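Local coordinates for protein class I phosphodiesterase PDEB1 (Leishmania major, PDB 2R8Q) that belongs to the class I cyclic nucleotide phosphodiesterases, with an all-helical catalytic domain that holds zinc and magnesium ions and 3-isobutyl-1-methylxanthine, at residues 221-224 and 225-228; 315-318 and 319-323. One frame throughout, in Å; residues are numbered along the deposited sequence.

Interaction 1 (221-224 and 225-228); sequences DALS and RFTE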
loop_
_atom_site.group_PDB
_atom_site.type_symbol
_atom_site.label_atom_id
_atom_site.label_comp_id
_atom_site.label_asym_id
_atom_site.label_seq_id
_atom_site.Cartn_x
_atom_site.Cartn_y
_atom_site.Cartn_z
ATOM N N ASP A 221 11.342 0.982 -21.825
ATOM C CA ASP A 221 11.577 2.376 -21.476
ATOM C C ASP A 221 12.833 2.519 -20.621
ATOM O O ASP A 221 13.625 3.446 -20.809
ATOM C CB ASP A 221 10.372 2.943 -20.723
ATOM C CG ASP A 221 10.481 4.433 -20.498
ATOM O OD1 ASP A 221 10.558 5.177 -21.497
ATOM O OD2 ASP A 221 10.489 4.861 -19.325
ATOM N N ALA A 222 13.010 1.594 -19.685
ATOM C CA ALA A 222 14.166 1.605 -18.799
ATOM C C ALA A 222 15.459 1.501 -19.602
ATOM O O ALA A 222 16.434 2.200 -19.322
ATOM C CB ALA A 222 14.073 0.447 -17.809
ATOM N N LEU A 223 15.468 0.623 -20.600
ATOM C CA LEU A 223 16.659 0.457 -21.426
ATOM C C LEU A 223 16.865 1.684 -22.308
ATOM O O LEU A 223 17.998 2.111 -22.526
ATOM C CB LEU A 223 16.546 -0.808 -22.285
ATOM C CG LEU A 223 17.748 -1.147 -23.176
ATOM C CD1 LEU A 223 19.030 -1.133 -22.356
ATOM C CD2 LEU A 223 17.537 -2.514 -23.818
ATOM N N SER A 224 15.769 2.249 -22.806
ATOM C CA SER A 224 15.828 3.440 -23.651
ATOM C C SER A 224 16.488 4.596 -22.905
ATOM O O SER A 224 17.365 5.274 -23.441
ATOM C CB SER A 224 14.417 3.851 -24.081
ATOM O OG SER A 224 14.424 5.094 -24.772
ATOM N N ARG A 225 16.057 4.822 -21.667
ATOM C CA ARG A 225 16.612 5.902 -20.867
ATOM C C ARG A 225 18.071 5.633 -20.515
ATOM O O ARG A 225 18.882 6.558 -20.476
ATOM C CB ARG A 225 15.760 6.119 -19.610
ATOM C CG ARG A 225 14.392 6.722 -19.940
ATOM C CD ARG A 225 13.541 7.022 -18.715
ATOM N NE ARG A 225 13.118 5.814 -18.017
ATOM C CZ ARG A 225 13.681 5.359 -16.903
ATOM N NH1 ARG A 225 14.694 6.018 -16.356
ATOM N NH2 ARG A 225 13.235 4.246 -16.336
ATOM N N PHE A 226 18.408 4.367 -20.274
ATOM C CA PHE A 226 19.788 4.008 -19.958
ATOM C C PHE A 226 20.673 4.302 -21.165
ATOM O O PHE A 226 21.785 4.812 -21.026
ATOM C CB PHE A 226 19.909 2.520 -19.622
ATOM C CG PHE A 226 21.334 2.046 -19.514
ATOM C CD1 PHE A 226 22.073 2.274 -18.359
ATOM C CD2 PHE A 226 21.953 1.420 -20.593
ATOM C CE1 PHE A 226 23.415 1.887 -18.280
ATOM C CE2 PHE A 226 23.291 1.032 -20.524
ATOM C CZ PHE A 226 24.021 1.267 -19.366
ATOM N N THR A 227 20.172 3.966 -22.349
ATOM C CA THR A 227 20.913 4.188 -23.584
ATOM C C THR A 227 21.148 5.678 -23.823
ATOM O O THR A 227 22.234 6.080 -24.249
ATOM C CB THR A 227 20.165 3.590 -24.785
ATOM O OG1 THR A 227 19.886 2.208 -24.528
ATOM C CG2 THR A 227 21.013 3.700 -26.046
ATOM N N GLU A 228 20.132 6.496 -23.550
ATOM C CA GLU A 228 20.265 7.939 -23.728
ATOM C C GLU A 228 21.337 8.449 -22.766
ATOM O O GLU A 228 22.085 9.371 -23.089
ATOM C CB GLU A 228 18.929 8.640 -23.456
ATOM C CG GLU A 228 18.952 10.161 -23.623
ATOM C CD GLU A 228 19.486 10.605 -24.975
ATOM O OE1 GLU A 228 19.168 9.950 -25.989
ATOM O OE2 GLU A 228 20.214 11.620 -25.026
#
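An i to i+4 salt bridge between D221 and R225 lies along helix 219-232. R225 NE donates to D221 OD2 at 3.1 Å with a fairly straight N-H...O angle of 160°. The carboxylate oxygen lies at the edge of the guanidinium, near its plane, yet the nitrogen reaches that oxygen from above the carboxylate, and the two planes are turned 48° apart. A bend at chi3 folds the arginine back along the helix, so that R225 NH2 comes to 3.7 Å from A222 CA. Two turns of alpha helix carry all this, with the amides of R225, F226, T227 and E228 bonded to the carbonyls four residues earlier. The L223 carbonyl is gripped twice: T227 N reaches L223 O at 2.9 Å and T227 OG1 reaches L223 O at 2.8 Å, from opposite faces of the carbonyl plane. The hydroxyl is placed there by a chi1 of -54°, which sets OG1 beside its own backbone N. L223 CD1 touches F226 CD2 at 4.3 Å. A222 and R225 face helix 239-254, whereas L223 packs on helix 302-324; F226 touches both helices.

Interaction 2 (315-318 and 319-323); sequences GKFF and RDIVG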
loop_
_atom_site.group_PDB
_atom_site.type_symbol
_atom_site.label_atom_id
_atom_site.label_comp_id
_atom_site.label_asym_id
_atom_site.label_seq_id
_atom_site.Cartn_x
_atom_site.Cartn_y
_atom_site.Cartn_z
ATOM N N GLY A 315 19.401 -11.307 -22.968
ATOM C CA GLY A 315 20.590 -11.265 -23.800
ATOM C C GLY A 315 20.954 -9.871 -24.271
ATOM O O GLY A 315 22.063 -9.394 -24.023
ATOM N N LYS A 316 20.022 -9.215 -24.955
ATOM C CA LYS A 316 20.266 -7.869 -25.452
ATOM C C LYS A 316 20.494 -6.899 -24.299
ATOM O O LYS A 316 21.339 -6.009 -24.388
ATOM C CB LYS A 316 19.088 -7.375 -26.297
ATOM C CG LYS A 316 19.254 -5.933 -26.767
ATOM C CD LYS A 316 18.044 -5.429 -27.537
ATOM C CE LYS A 316 18.221 -3.968 -27.924
ATOM N NZ LYS A 316 17.037 -3.431 -28.651
ATOM N N PHE A 317 19.743 -7.075 -23.217
ATOM C CA PHE A 317 19.878 -6.187 -22.068
ATOM C C PHE A 317 21.304 -6.165 -21.535
ATOM O O PHE A 317 21.885 -5.096 -21.356
ATOM C CB PHE A 317 18.918 -6.591 -20.942
ATOM C CG PHE A 317 18.916 -5.634 -19.779
ATOM C CD1 PHE A 317 18.475 -4.324 -19.941
ATOM C CD2 PHE A 317 19.365 -6.037 -18.524
ATOM C CE1 PHE A 317 18.480 -3.427 -18.872
ATOM C CE2 PHE A 317 19.373 -5.148 -17.447
ATOM C CZ PHE A 317 18.931 -3.842 -17.624
ATOM N N PHE A 318 21.876 -7.336 -21.273
ATOM C CA PHE A 318 23.242 -7.371 -20.760
ATOM C C PHE A 318 24.261 -6.884 -21.785
ATOM O O PHE A 318 25.191 -6.156 -21.444
ATOM C CB PHE A 318 23.613 -8.777 -20.270
ATOM C CG PHE A 318 23.176 -9.055 -18.856
ATOM C CD1 PHE A 318 21.932 -9.624 -18.592
ATOM C CD2 PHE A 318 23.989 -8.698 -17.787
ATOM C CE1 PHE A 318 21.505 -9.830 -17.278
ATOM C CE2 PHE A 318 23.574 -8.898 -16.468
ATOM C CZ PHE A 318 22.330 -9.464 -16.213
ATOM N N ARG A 319 24.089 -7.278 -23.041
ATOM C CA ARG A 319 25.011 -6.845 -24.082
ATOM C C ARG A 319 25.009 -5.320 -24.168
ATOM O O ARG A 319 26.061 -4.691 -24.285
ATOM C CB ARG A 319 24.602 -7.460 -25.424
ATOM C CG ARG A 319 24.732 -8.975 -25.437
ATOM C CD ARG A 319 23.829 -9.618 -26.474
ATOM N NE ARG A 319 23.805 -11.071 -26.331
ATOM C CZ ARG A 319 22.875 -11.858 -26.863
ATOM N NH1 ARG A 319 21.886 -11.331 -27.573
ATOM N NH2 ARG A 319 22.933 -13.171 -26.683
ATOM N N ASP A 320 23.821 -4.732 -24.082
ATOM C CA ASP A 320 23.671 -3.283 -24.157
ATOM C C ASP A 320 24.239 -2.525 -22.963
ATOM O O ASP A 320 24.994 -1.569 -23.137
ATOM C CB ASP A 320 22.195 -2.920 -24.330
ATOM C CG ASP A 320 21.740 -3.011 -25.771
ATOM O OD1 ASP A 320 22.306 -3.826 -26.527
ATOM O OD2 ASP A 320 20.805 -2.273 -26.144
ATOM N N ILE A 321 23.892 -2.938 -21.748
ATOM C CA ILE A 321 24.393 -2.218 -20.586
ATOM C C ILE A 321 25.883 -2.422 -20.345
ATOM O O ILE A 321 26.562 -1.512 -19.876
ATOM C CB ILE A 321 23.600 -2.576 -19.304
ATOM C CG1 ILE A 321 23.852 -4.031 -18.903
ATOM C CG2 ILE A 321 22.113 -2.335 -19.542
ATOM C CD1 ILE A 321 23.204 -4.404 -17.574
ATOM N N VAL A 322 26.398 -3.602 -20.673
ATOM C CA VAL A 322 27.819 -3.869 -20.489
ATOM C C VAL A 322 28.630 -3.126 -21.548
ATOM O O VAL A 322 29.646 -2.503 -21.245
ATOM C CB VAL A 322 28.129 -5.382 -20.584
ATOM C CG1 VAL A 322 29.634 -5.610 -20.619
ATOM C CG2 VAL A 322 27.529 -6.105 -19.388
ATOM N N GLY A 323 28.164 -3.183 -22.790
ATOM C CA GLY A 323 28.869 -2.514 -23.866
ATOM C C GLY A 323 28.834 -0.999 -23.793
ATOM O O GLY A 323 29.765 -0.336 -24.249
#
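I321 lays its CG2 methyl over one face of the F317 ring, a CH-pi contact with CG2 4.1 Å from the ring centroid and 20° off the normal. The methyl sits toward the rim, with CE1 of F317 its nearest ring atom, while I321 CD1 comes to 3.9 Å from F317 CE2; both branches of the isoleucine thus meet the same ring. I321 CG1 lies between the backbone N and the carbonyl carbon (chi1 67°), which turns CD1 toward the phenylalanine. F318 meets I321 more loosely, its CD2 being 4.4 Å from I321 CD1. These residues lie on helix 302-324, where the amides of R319, D320, I321 and V322 bond to the carbonyls four residues back; I321 N to F317 O is 3.0 Å and nearly straight. On another side R319 stretches back from CG to NE, bringing one face of its guanidinium over G315, with G315 C 3.4 Å above the plane; R319 NH2 is hydrogen-bonded to N337 of helix 330-348. The side chains of K316 and D320 cross at a slant, with K316 CE 3.6 Å from D320 OD2. K316 NZ and D320 OD2 stay 4.7 Å apart, too far for a salt bridge, though the opposite charges probably attract weakly. Farther out, K251 of helix 239-254 makes a cation-pi contact with F317, and H219 meets the same ring, while V322 and F318 pack against helix 330-348.

In the fold
Helices 219-232 and 302-324 meet through the two contacts, whose centres lie 12 Å apart. F226 of interaction 1 sets its CE2 3.4 Å from I321 CA of interaction 2, and L223 CD1 reaches F317 CD1 at 4.0 Å. The L223 and F226 side chains therefore turn from their own helix onto the residues that interaction 2 brings together. Helix 239-254, which carries D254 of the zinc site, is touched from both contacts. Interaction 2 is closer to the pocket: the F318 side chain is about 9 Å from 3-isobutyl-1-methylxanthine, against about 14 Å for the A222 side chain of interaction 1, and that of A222 is about 13 Å from magnesium.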